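Local structure of enoyl-CoA hydratase/carnithine racemase (Thermus thermophilus JL-18, 6SL9) at residues V16-R21 with L53-G58; G58-A63 with N103-G108; A107-S112 with V138-L143. The protein probably isomerises coenzyme A thioesters as a crotonase-family enzyme, forming oxepin-CoA in phenylacetic acid catabolism and tropodithietic acid metabolism. All blocks are in the same frame, centred on the assembly; numbering follows the deposited sequence.

Contact 1 (V16-R21 with L53-G58); sequences VLTLNR and LLTGAG
With chi1 at -51°, Thr-18 turns its methyl anti to the backbone N and lays it along the neighbouring chain, where CG2 comes within 3.5 Å of Ala-57 N. On the other face Leu-54 extends away from its own backbone N (chi1 177°), and the CD1 branch reaches back across the strand pair to meet Leu-17 CB at 3.9 Å and Leu-19 CD2 at 4.0 Å. Thr-18 and Thr-55 run abreast on one face of the sheet, OG1 of the first 3.7 Å from CG2 of the second; the Thr-55 hydroxyl is engaged by Ala-101 O of strand 98-102. These side chains decorate two parallel strands joined through helix 30-45, a beta-alpha-beta unit of the mixed sheet in the crotonase fold. The backbones are stitched in alternation: Leu-17 N donates to Leu-53 O at 2.7 Å, almost straight at 176°, Leu-17 O accepts from Thr-55 N, and Leu-19 N follows to Thr-55 O. Beyond the last bridge Ala-57 N reaches Leu-19 O at 2.8 Å, and Ala-57 CB presses to 3.3 Å from that same oxygen. Val-16, Leu-53 and Thr-55 are covered by helix 186-197.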
ATOM      1  N   VAL A  16     -25.152   1.937 -18.567  1.00 11.68           N
ATOM      2  CA  VAL A  16     -23.954   1.759 -19.392  1.00 11.51           C
ATOM      3  C   VAL A  16     -23.592   3.107 -20.002  1.00 11.19           C
ATOM      4  O   VAL A  16     -24.416   3.694 -20.750  1.00 12.17           O
ATOM      5  CB  VAL A  16     -24.177   0.691 -20.453  1.00 13.32           C
ATOM      6  CG1 VAL A  16     -22.863   0.497 -21.211  1.00 14.19           C
ATOM      7  CG2 VAL A  16     -24.635  -0.633 -19.901  1.00 13.79           C
ATOM      8  N   LEU A  17     -22.408   3.549 -19.670  1.00 11.16           N
ATOM      9  CA  LEU A  17     -21.828   4.816 -20.171  1.00 11.16           C
ATOM     10  C   LEU A  17     -20.687   4.511 -21.125  1.00 11.36           C
ATOM     11  O   LEU A  17     -19.792   3.761 -20.759  1.00 12.21           O
ATOM     12  CB  LEU A  17     -21.324   5.667 -19.009  1.00 11.29           C
ATOM     13  CG  LEU A  17     -22.387   6.026 -17.964  1.00 12.23           C
ATOM     14  CD1 LEU A  17     -21.811   6.907 -16.866  1.00 14.25           C
ATOM     15  CD2 LEU A  17     -23.634   6.677 -18.594  1.00 12.56           C
ATOM     16  N   THR A  18     -20.702   5.122 -22.296  1.00 11.56           N
ATOM     17  CA  THR A  18     -19.682   4.878 -23.311  1.00 11.14           C
ATOM     18  C   THR A  18     -19.078   6.204 -23.724  1.00 11.14           C
ATOM     19  O   THR A  18     -19.792   7.067 -24.271  1.00 13.10           O
ATOM     20  CB  THR A  18     -20.241   4.085 -24.490  1.00 12.44           C
ATOM     21  OG1 THR A  18     -20.915   2.920 -24.047  1.00 13.82           O
ATOM     22  CG2 THR A  18     -19.139   3.732 -25.469  1.00 13.32           C
ATOM     23  N   LEU A  19     -17.778   6.334 -23.489  1.00 11.00           N
ATOM     24  CA  LEU A  19     -17.018   7.481 -24.025  1.00 12.09           C
ATOM     25  C   LEU A  19     -17.101   7.427 -25.557  1.00 12.75           C
ATOM     26  O   LEU A  19     -16.754   6.380 -26.169  1.00 13.91           O
ATOM     27  CB  LEU A  19     -15.545   7.460 -23.572  1.00 12.57           C
ATOM     28  CG  LEU A  19     -15.328   7.308 -22.068  1.00 13.48           C
ATOM     29  CD1 LEU A  19     -13.862   7.209 -21.807  1.00 15.56           C
ATOM     30  CD2 LEU A  19     -15.965   8.408 -21.279  1.00 14.13           C
ATOM     31  N   ASN A  20     -17.505   8.535 -26.189  1.00 13.32           N
ATOM     32  CA  ASN A  20     -17.892   8.450 -27.620  1.00 12.39           C
ATOM     33  C   ASN A  20     -17.302   9.621 -28.404  1.00 13.07           C
ATOM     34  O   ASN A  20     -18.031  10.451 -28.959  1.00 15.01           O
ATOM     35  CB  ASN A  20     -19.406   8.409 -27.742  1.00 13.79           C
ATOM     36  CG  ASN A  20     -19.826   8.152 -29.164  1.00 14.87           C
ATOM     37  OD1 ASN A  20     -19.151   7.382 -29.853  1.00 15.95           O
ATOM     38  ND2 ASN A  20     -20.954   8.733 -29.578  1.00 14.37           N
ATOM     39  N   ARG A  21     -15.983   9.613 -28.527  1.00 13.43           N
ATOM     40  CA  ARG A  21     -15.257  10.432 -29.505  1.00 13.68           C
ATOM     41  C   ARG A  21     -14.245   9.547 -30.201  1.00 13.64           C
ATOM     42  O   ARG A  21     -13.020   9.770 -30.129  1.00 14.54           O
ATOM     43  CB  ARG A  21     -14.507  11.553 -28.830  1.00 18.83           C
ATOM     44  CG  ARG A  21     -15.204  12.726 -28.194  1.00 29.13           C
ATOM     45  CD  ARG A  21     -14.033  13.719 -27.971  1.00 35.77           C
ATOM     46  NE  ARG A  21     -13.530  14.435 -29.154  1.00 38.23           N
ATOM     47  CZ  ARG A  21     -12.519  15.301 -29.162  1.00 37.84           C
ATOM     48  NH1 ARG A  21     -11.824  15.550 -28.075  1.00 27.65           N
ATOM     49  NH2 ARG A  21     -12.161  15.921 -30.253  1.00 52.05           N
ATOM     50  N   LEU A  53     -21.655   0.930 -15.589  1.00 11.32           N
ATOM     51  CA  LEU A  53     -20.598   0.293 -16.394  1.00 10.56           C
ATOM     52  C   LEU A  53     -20.044   1.392 -17.314  1.00 10.75           C
ATOM     53  O   LEU A  53     -20.836   2.000 -18.046  1.00 12.27           O
ATOM     54  CB  LEU A  53     -21.160  -0.853 -17.221  1.00 12.26           C
ATOM     55  CG  LEU A  53     -20.231  -1.555 -18.218  1.00 14.88           C
ATOM     56  CD1 LEU A  53     -18.965  -2.061 -17.600  1.00 16.57           C
ATOM     57  CD2 LEU A  53     -21.014  -2.688 -18.884  1.00 18.01           C
ATOM     58  N   LEU A  54     -18.728   1.600 -17.340  1.00 10.86           N
ATOM     59  CA  LEU A  54     -18.073   2.619 -18.169  1.00 10.63           C
ATOM     60  C   LEU A  54     -17.131   1.916 -19.130  1.00 10.48           C
ATOM     61  O   LEU A  54     -16.298   1.102 -18.698  1.00 11.45           O
ATOM     62  CB  LEU A  54     -17.318   3.587 -17.234  1.00 11.15           C
ATOM     63  CG  LEU A  54     -16.512   4.680 -17.964  1.00 12.31           C
ATOM     64  CD1 LEU A  54     -17.420   5.622 -18.753  1.00 13.42           C
ATOM     65  CD2 LEU A  54     -15.720   5.458 -16.921  1.00 14.47           C
ATOM     66  N   THR A  55     -17.224   2.296 -20.391  1.00 10.88           N
ATOM     67  CA  THR A  55     -16.352   1.766 -21.451  1.00 11.35           C
ATOM     68  C   THR A  55     -16.120   2.844 -22.508  1.00 11.07           C
ATOM     69  O   THR A  55     -16.677   3.932 -22.399  1.00 11.80           O
ATOM     70  CB  THR A  55     -16.953   0.476 -22.004  1.00 12.94           C
ATOM     71  OG1 THR A  55     -15.915  -0.241 -22.687  1.00 12.80           O
ATOM     72  CG2 THR A  55     -18.136   0.693 -22.921  1.00 13.54           C
ATOM     73  N   GLY A  56     -15.321   2.517 -23.518  1.00 12.05           N
ATOM     74  CA  GLY A  56     -15.058   3.432 -24.633  1.00 11.89           C
ATOM     75  C   GLY A  56     -15.573   2.876 -25.945  1.00 12.04           C
ATOM     76  O   GLY A  56     -15.619   1.666 -26.169  1.00 13.67           O
ATOM     77  N   ALA A  57     -15.871   3.781 -26.854  1.00 12.06           N
ATOM     78  CA  ALA A  57     -16.205   3.434 -28.243  1.00 12.62           C
ATOM     79  C   ALA A  57     -14.948   3.319 -29.083  1.00 12.94           C
ATOM     80  O   ALA A  57     -14.030   4.059 -28.882  1.00 14.04           O
ATOM     81  CB  ALA A  57     -17.097   4.482 -28.851  1.00 14.79           C
ATOM     82  N   GLY A  58     -15.005   2.477 -30.093  1.00 17.38           N
ATOM     83  CA  GLY A  58     -13.895   2.419 -31.041  1.00 18.15           C
ATOM     84  C   GLY A  58     -12.700   1.672 -30.491  1.00 17.73           C
ATOM     85  O   GLY A  58     -12.842   0.806 -29.582  1.00 19.93           O
TER

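Contact 2 (G58-A63 with N103-G108); sequences GRAFSA and NGVAAG
Hydrogen bonds do most of the joining between Asn-103 and Ala-60 and between Val-105 and the corner at Phe-61. In Asn-103, chi1 of 58° sets CG between the backbone N and the carbonyl carbon and so brings ND2 to Ala-60 O, donating at 3.0 Å from above the carbonyl plane, 75° out of it and not on a lone pair. At the other end of the amide OD1 accepts from Gly-56 N. Val-105 O gathers two successive amides: Ser-62 N at 2.9 Å, in the carbonyl plane, and Phe-61 N, at 2.9 Å but weakly, its N-H being bent away. Ala-107 N then binds Ser-62 O at 3.0 Å, so that past the corner the chain pairs in parallel with strand 105-107, Ser-62 beside Ala-106. In crotonases the oxyanion hole is made of backbone N-H groups from two such regions, the loop following this corner and the start of the helix following this strand; the same is likely here. One water bridges the backbones, donating to Arg-59 O at 2.8 Å and accepting from Val-105 N at 3.0 Å. Among apolar contacts, Ala-60 CB rests 3.6 Å from Val-105 CG1. The Phe-61 ring meets Asn-103 OD1 at its edge, ring and amide planes 60° apart, while Ala-106 CB lies 4.1 Å from Phe-61 CD2.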
ATOM      1  N   GLY A  58     -15.005   2.477 -30.093  1.00 17.38           N
ATOM      2  CA  GLY A  58     -13.895   2.419 -31.041  1.00 18.15           C
ATOM      3  C   GLY A  58     -12.700   1.672 -30.491  1.00 17.73           C
ATOM      4  O   GLY A  58     -12.842   0.806 -29.582  1.00 19.93           O
ATOM      5  N   ARG A  59     -11.517   2.017 -30.965  1.00 19.23           N
ATOM      6  CA  ARG A  59     -10.366   1.174 -30.640  1.00 21.52           C
ATOM      7  C   ARG A  59      -9.780   1.513 -29.272  1.00 18.80           C
ATOM      8  O   ARG A  59      -9.028   0.696 -28.744  1.00 22.95           O
ATOM      9  CB  ARG A  59      -9.301   1.230 -31.729  1.00 23.68           C
ATOM     10  CG  ARG A  59      -8.338   2.411 -31.712  1.00 27.05           C
ATOM     11  CD  ARG A  59      -7.307   2.305 -32.830  1.00 32.14           C
ATOM     12  NE  ARG A  59      -6.422   3.462 -32.941  1.00 31.57           N
ATOM     13  CZ  ARG A  59      -5.334   3.652 -32.186  1.00 33.15           C
ATOM     14  NH1 ARG A  59      -4.982   2.740 -31.287  1.00 39.66           N
ATOM     15  NH2 ARG A  59      -4.613   4.758 -32.329  1.00 40.62           N
ATOM     16  N   ALA A  60     -10.024   2.714 -28.733  1.00 18.50           N
ATOM     17  CA  ALA A  60      -9.485   3.152 -27.439  1.00 15.12           C
ATOM     18  C   ALA A  60     -10.532   3.125 -26.346  1.00 13.17           C
ATOM     19  O   ALA A  60     -11.721   3.309 -26.593  1.00 13.79           O
ATOM     20  CB  ALA A  60      -8.959   4.539 -27.572  1.00 19.78           C
ATOM     21  N   PHE A  61     -10.043   2.978 -25.125  1.00 12.30           N
ATOM     22  CA  PHE A  61     -10.828   3.383 -23.941  1.00 11.96           C
ATOM     23  C   PHE A  61     -10.766   4.914 -23.890  1.00 11.55           C
ATOM     24  O   PHE A  61     -11.782   5.549 -24.146  1.00 11.55           O
ATOM     25  CB  PHE A  61     -10.327   2.709 -22.644  1.00 10.91           C
ATOM     26  CG  PHE A  61     -11.084   3.180 -21.426  1.00 10.76           C
ATOM     27  CD1 PHE A  61     -12.327   2.663 -21.141  1.00 12.29           C
ATOM     28  CD2 PHE A  61     -10.583   4.175 -20.605  1.00 11.53           C
ATOM     29  CE1 PHE A  61     -13.028   3.068 -20.030  1.00 12.50           C
ATOM     30  CE2 PHE A  61     -11.282   4.609 -19.510  1.00 11.22           C
ATOM     31  CZ  PHE A  61     -12.510   4.060 -19.236  1.00 12.10           C
ATOM     32  N   SER A  62      -9.594   5.486 -23.630  1.00 10.86           N
ATOM     33  CA  SER A  62      -9.358   6.929 -23.837  1.00 10.25           C
ATOM     34  C   SER A  62      -7.876   7.190 -23.844  1.00 10.87           C
ATOM     35  O   SER A  62      -7.163   6.759 -22.938  1.00 11.57           O
ATOM     36  CB  SER A  62      -9.988   7.762 -22.746  1.00 11.65           C
ATOM     37  OG  SER A  62      -9.599   9.119 -22.854  1.00 12.05           O
ATOM     38  N   ALA A  63      -7.469   7.975 -24.830  1.00 12.14           N
ATOM     39  CA  ALA A  63      -6.057   8.428 -24.932  1.00 12.95           C
ATOM     40  C   ALA A  63      -5.711   9.612 -24.008  1.00 13.05           C
ATOM     41  O   ALA A  63      -4.565  10.037 -23.991  1.00 14.90           O
ATOM     42  CB  ALA A  63      -5.725   8.771 -26.374  1.00 16.88           C
ATOM     43  N   ASN A 103     -11.473  -1.357 -23.164  1.00 12.13           N
ATOM     44  CA  ASN A 103     -11.554  -1.964 -24.496  1.00 12.11           C
ATOM     45  C   ASN A 103     -10.343  -1.703 -25.358  1.00 12.65           C
ATOM     46  O   ASN A 103     -10.188  -2.366 -26.389  1.00 16.91           O
ATOM     47  CB  ASN A 103     -12.820  -1.486 -25.198  1.00 12.71           C
ATOM     48  CG  ASN A 103     -12.847   0.016 -25.316  1.00 12.86           C
ATOM     49  OD1 ASN A 103     -12.958   0.715 -24.301  1.00 12.83           O
ATOM     50  ND2 ASN A 103     -12.664   0.513 -26.543  1.00 14.55           N
ATOM     51  N   GLY A 104      -9.479  -0.794 -24.967  1.00 11.91           N
ATOM     52  CA  GLY A 104      -8.295  -0.433 -25.766  1.00 12.40           C
ATOM     53  C   GLY A 104      -7.381   0.453 -24.957  1.00 12.59           C
ATOM     54  O   GLY A 104      -7.326   0.355 -23.738  1.00 15.04           O
ATOM     55  N   VAL A 105      -6.649   1.309 -25.621  1.00 12.94           N
ATOM     56  CA  VAL A 105      -5.628   2.092 -24.914  1.00 14.83           C
ATOM     57  C   VAL A 105      -6.345   2.957 -23.874  1.00 11.92           C
ATOM     58  O   VAL A 105      -7.374   3.639 -24.124  1.00 12.11           O
ATOM     59  CB  VAL A 105      -4.773   2.960 -25.832  1.00 18.78           C
ATOM     60  CG1 VAL A 105      -5.568   3.895 -26.672  1.00 21.98           C
ATOM     61  CG2 VAL A 105      -3.739   3.715 -25.042  1.00 23.32           C
ATOM     62  N   ALA A 106      -5.713   2.991 -22.692  1.00 12.25           N
ATOM     63  CA  ALA A 106      -6.053   3.897 -21.585  1.00 11.12           C
ATOM     64  C   ALA A 106      -4.752   4.630 -21.244  1.00 10.67           C
ATOM     65  O   ALA A 106      -3.827   4.037 -20.670  1.00 12.73           O
ATOM     66  CB  ALA A 106      -6.596   3.163 -20.397  1.00 12.16           C
ATOM     67  N   ALA A 107      -4.663   5.909 -21.578  1.00 10.45           N
ATOM     68  CA  ALA A 107      -3.417   6.679 -21.398  1.00 10.58           C
ATOM     69  C   ALA A 107      -3.714   7.999 -20.688  1.00 10.68           C
ATOM     70  O   ALA A 107      -4.768   8.613 -20.942  1.00 10.99           O
ATOM     71  CB  ALA A 107      -2.750   6.948 -22.740  1.00 12.72           C
ATOM     72  N   GLY A 108      -2.779   8.458 -19.884  1.00 10.62           N
ATOM     73  CA  GLY A 108      -2.945   9.771 -19.230  1.00 10.67           C
ATOM     74  C   GLY A 108      -4.193   9.801 -18.385  1.00  9.94           C
ATOM     75  O   GLY A 108      -4.480   8.843 -17.662  1.00 10.40           O
TER
HETATM   76  O   HOH W   1      -6.271   0.861 -28.540  1.00 31.56           O

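Contact 3 (A107-S112 with V138-L143); sequences AGAGMS and VPDSGL
Ser-112, on the first turn of helix 109-115, reaches into the type I' beta turn that runs from Asp-140 to Leu-143 and leads into helix 143-151, so the contact joins the starts of two helices of the crotonase fold. Its hydroxyl lies beside its own backbone N (chi1 -50°), which aims OG at the turn, and it donates to Asp-140 O at 2.9 Å. Leu-143 N closes the turn on the same carbonyl oxygen at 3.1 Å, approaching from the opposite face of the carbonyl plane, so two donors grip this buried acceptor. Leu-143 packs over the serine, its CB 3.3 Å from Ser-112 OG, and its CD1 lies a loose 4.4 Å from CG of Met-111, one residue earlier in the helix. It also packs on Leu-160 and Phe-132. Ser-141 adds a third touching side chain: its CB sits 3.7 Å from Ser-112 CB, and its OG is likewise 3.7 Å from Ala-109 CB. A second subunit backs the turn, where its Gln-231 binds Asp-140 OD2 and its Glu-227 binds Gly-142 N. Ser-141 OG donates to Asp-140 OD1 at 2.8 Å, meeting that oxygen from above the carboxylate plane, 42° out.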
ATOM      1  N   ALA A 107      -4.663   5.909 -21.578  1.00 10.45           N
ATOM      2  CA  ALA A 107      -3.417   6.679 -21.398  1.00 10.58           C
ATOM      3  C   ALA A 107      -3.714   7.999 -20.688  1.00 10.68           C
ATOM      4  O   ALA A 107      -4.768   8.613 -20.942  1.00 10.99           O
ATOM      5  CB  ALA A 107      -2.750   6.948 -22.740  1.00 12.72           C
ATOM      6  N   GLY A 108      -2.779   8.458 -19.884  1.00 10.62           N
ATOM      7  CA  GLY A 108      -2.945   9.771 -19.230  1.00 10.67           C
ATOM      8  C   GLY A 108      -4.193   9.801 -18.385  1.00  9.94           C
ATOM      9  O   GLY A 108      -4.480   8.843 -17.662  1.00 10.40           O
ATOM     10  N   ALA A 109      -5.008  10.814 -18.537  1.00 11.28           N
ATOM     11  CA  ALA A 109      -6.279  10.887 -17.783  1.00 11.13           C
ATOM     12  C   ALA A 109      -7.231   9.779 -18.190  1.00 10.50           C
ATOM     13  O   ALA A 109      -8.138   9.462 -17.435  1.00 11.95           O
ATOM     14  CB  ALA A 109      -6.921  12.225 -17.900  1.00 12.96           C
ATOM     15  N   GLY A 110      -7.043   9.170 -19.353  1.00 11.21           N
ATOM     16  CA  GLY A 110      -7.853   7.987 -19.692  1.00 10.59           C
ATOM     17  C   GLY A 110      -7.523   6.821 -18.767  1.00  9.71           C
ATOM     18  O   GLY A 110      -8.408   6.061 -18.390  1.00 11.10           O
ATOM     19  N   MET A 111      -6.232   6.658 -18.436  1.00  9.94           N
ATOM     20  CA  MET A 111      -5.810   5.660 -17.436  1.00 10.94           C
ATOM     21  C   MET A 111      -6.378   6.062 -16.065  1.00 10.50           C
ATOM     22  O   MET A 111      -6.914   5.202 -15.360  1.00 11.81           O
ATOM     23  CB  MET A 111      -4.294   5.540 -17.398  1.00 10.88           C
ATOM     24  CG  MET A 111      -3.800   4.599 -16.362  1.00 10.65           C
ATOM     25  SD  MET A 111      -2.061   4.229 -16.645  1.00 11.78           S
ATOM     26  CE  MET A 111      -1.706   3.149 -15.259  1.00 13.29           C
ATOM     27  N   SER A 112      -6.274   7.337 -15.687  1.00 10.47           N
ATOM     28  CA  SER A 112      -6.870   7.806 -14.424  1.00 11.16           C
ATOM     29  C   SER A 112      -8.330   7.400 -14.321  1.00 10.83           C
ATOM     30  O   SER A 112      -8.745   6.803 -13.305  1.00 13.02           O
ATOM     31  CB  SER A 112      -6.727   9.322 -14.263  1.00 12.65           C
ATOM     32  OG  SER A 112      -5.385   9.779 -14.477  1.00 14.25           O
ATOM     33  N   VAL A 138       2.839  15.989 -14.776  1.00 11.33           N
ATOM     34  CA  VAL A 138       2.684  15.073 -13.621  1.00 11.00           C
ATOM     35  C   VAL A 138       1.385  14.300 -13.734  1.00 10.09           C
ATOM     36  O   VAL A 138       0.478  14.702 -14.484  1.00 11.26           O
ATOM     37  CB  VAL A 138       2.715  15.873 -12.305  1.00 12.26           C
ATOM     38  CG1 VAL A 138       3.947  16.733 -12.178  1.00 14.52           C
ATOM     39  CG2 VAL A 138       1.436  16.686 -12.074  1.00 13.10           C
ATOM     40  N   PRO A 139       1.200  13.212 -12.982  1.00 10.22           N
ATOM     41  CA  PRO A 139      -0.085  12.531 -12.971  1.00 10.55           C
ATOM     42  C   PRO A 139      -1.170  13.453 -12.426  1.00 10.30           C
ATOM     43  O   PRO A 139      -0.977  14.105 -11.422  1.00 13.05           O
ATOM     44  CB  PRO A 139       0.175  11.360 -12.060  1.00 11.83           C
ATOM     45  CG  PRO A 139       1.355  11.676 -11.244  1.00 12.77           C
ATOM     46  CD  PRO A 139       2.197  12.506 -12.166  1.00 11.40           C
ATOM     47  N   ASP A 140      -2.338  13.437 -13.076  1.00 10.75           N
ATOM     48  CA  ASP A 140      -3.496  14.190 -12.575  1.00 10.93           C
ATOM     49  C   ASP A 140      -4.737  13.318 -12.609  1.00 10.25           C
ATOM     50  O   ASP A 140      -4.684  12.117 -12.907  1.00 11.33           O
ATOM     51  CB  ASP A 140      -3.595  15.569 -13.251  1.00 11.43           C
ATOM     52  CG  ASP A 140      -4.057  15.607 -14.698  1.00 11.75           C
ATOM     53  OD1 ASP A 140      -4.810  14.693 -15.129  1.00 13.13           O
ATOM     54  OD2 ASP A 140      -3.648  16.575 -15.391  1.00 13.30           O
ATOM     55  N   SER A 141      -5.870  13.957 -12.344  1.00 10.77           N
ATOM     56  CA  SER A 141      -7.177  13.299 -12.341  1.00 10.99           C
ATOM     57  C   SER A 141      -7.195  12.131 -11.353  1.00 10.07           C
ATOM     58  O   SER A 141      -7.950  11.126 -11.555  1.00 11.29           O
ATOM     59  CB  SER A 141      -7.573  12.889 -13.756  1.00 13.04           C
ATOM     60  OG  SER A 141      -7.428  13.954 -14.659  1.00 14.63           O
ATOM     61  N   GLY A 142      -6.467  12.257 -10.258  1.00 10.48           N
ATOM     62  CA  GLY A 142      -6.417  11.268  -9.208  1.00 11.33           C
ATOM     63  C   GLY A 142      -5.418  10.140  -9.435  1.00 10.53           C
ATOM     64  O   GLY A 142      -5.352   9.265  -8.556  1.00 11.57           O
ATOM     65  N   LEU A 143      -4.653  10.178 -10.529  1.00 10.35           N
ATOM     66  CA  LEU A 143      -3.747   9.035 -10.776  1.00 11.15           C
ATOM     67  C   LEU A 143      -2.676   9.006  -9.677  1.00 11.04           C
ATOM     68  O   LEU A 143      -2.203   7.888  -9.337  1.00 11.25           O
ATOM     69  CB  LEU A 143      -3.121   9.163 -12.151  1.00 11.51           C
ATOM     70  CG  LEU A 143      -2.246   7.963 -12.579  1.00 12.31           C
ATOM     71  CD1 LEU A 143      -3.060   6.692 -12.594  1.00 12.99           C
ATOM     72  CD2 LEU A 143      -1.656   8.266 -13.939  1.00 13.01           C
TER

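Overall arrangement
As a worked example, the contacts trace a fold from its main sheet to a turn that meets a second subunit. Along the chain Gly-58 ends contact 1 and begins contact 2; Ala-107 and Gly-108 belong to contacts 2 and 3. Contact 1 lies in the mixed sheet, contact 2 leads to the small sheet of strand 105-107, and contact 3 joins the helix after that strand to the turn. Centres of contacts 1 and 2 are about 10 Å apart, of 2 and 3 about 12 Å, of 1 and 3 about 17 Å without touching. Contacts 2 and 3 hold together the loop after Phe-61 and the start of helix 109-115, which supply the oxyanion-hole N-H groups in crotonases, probably also here.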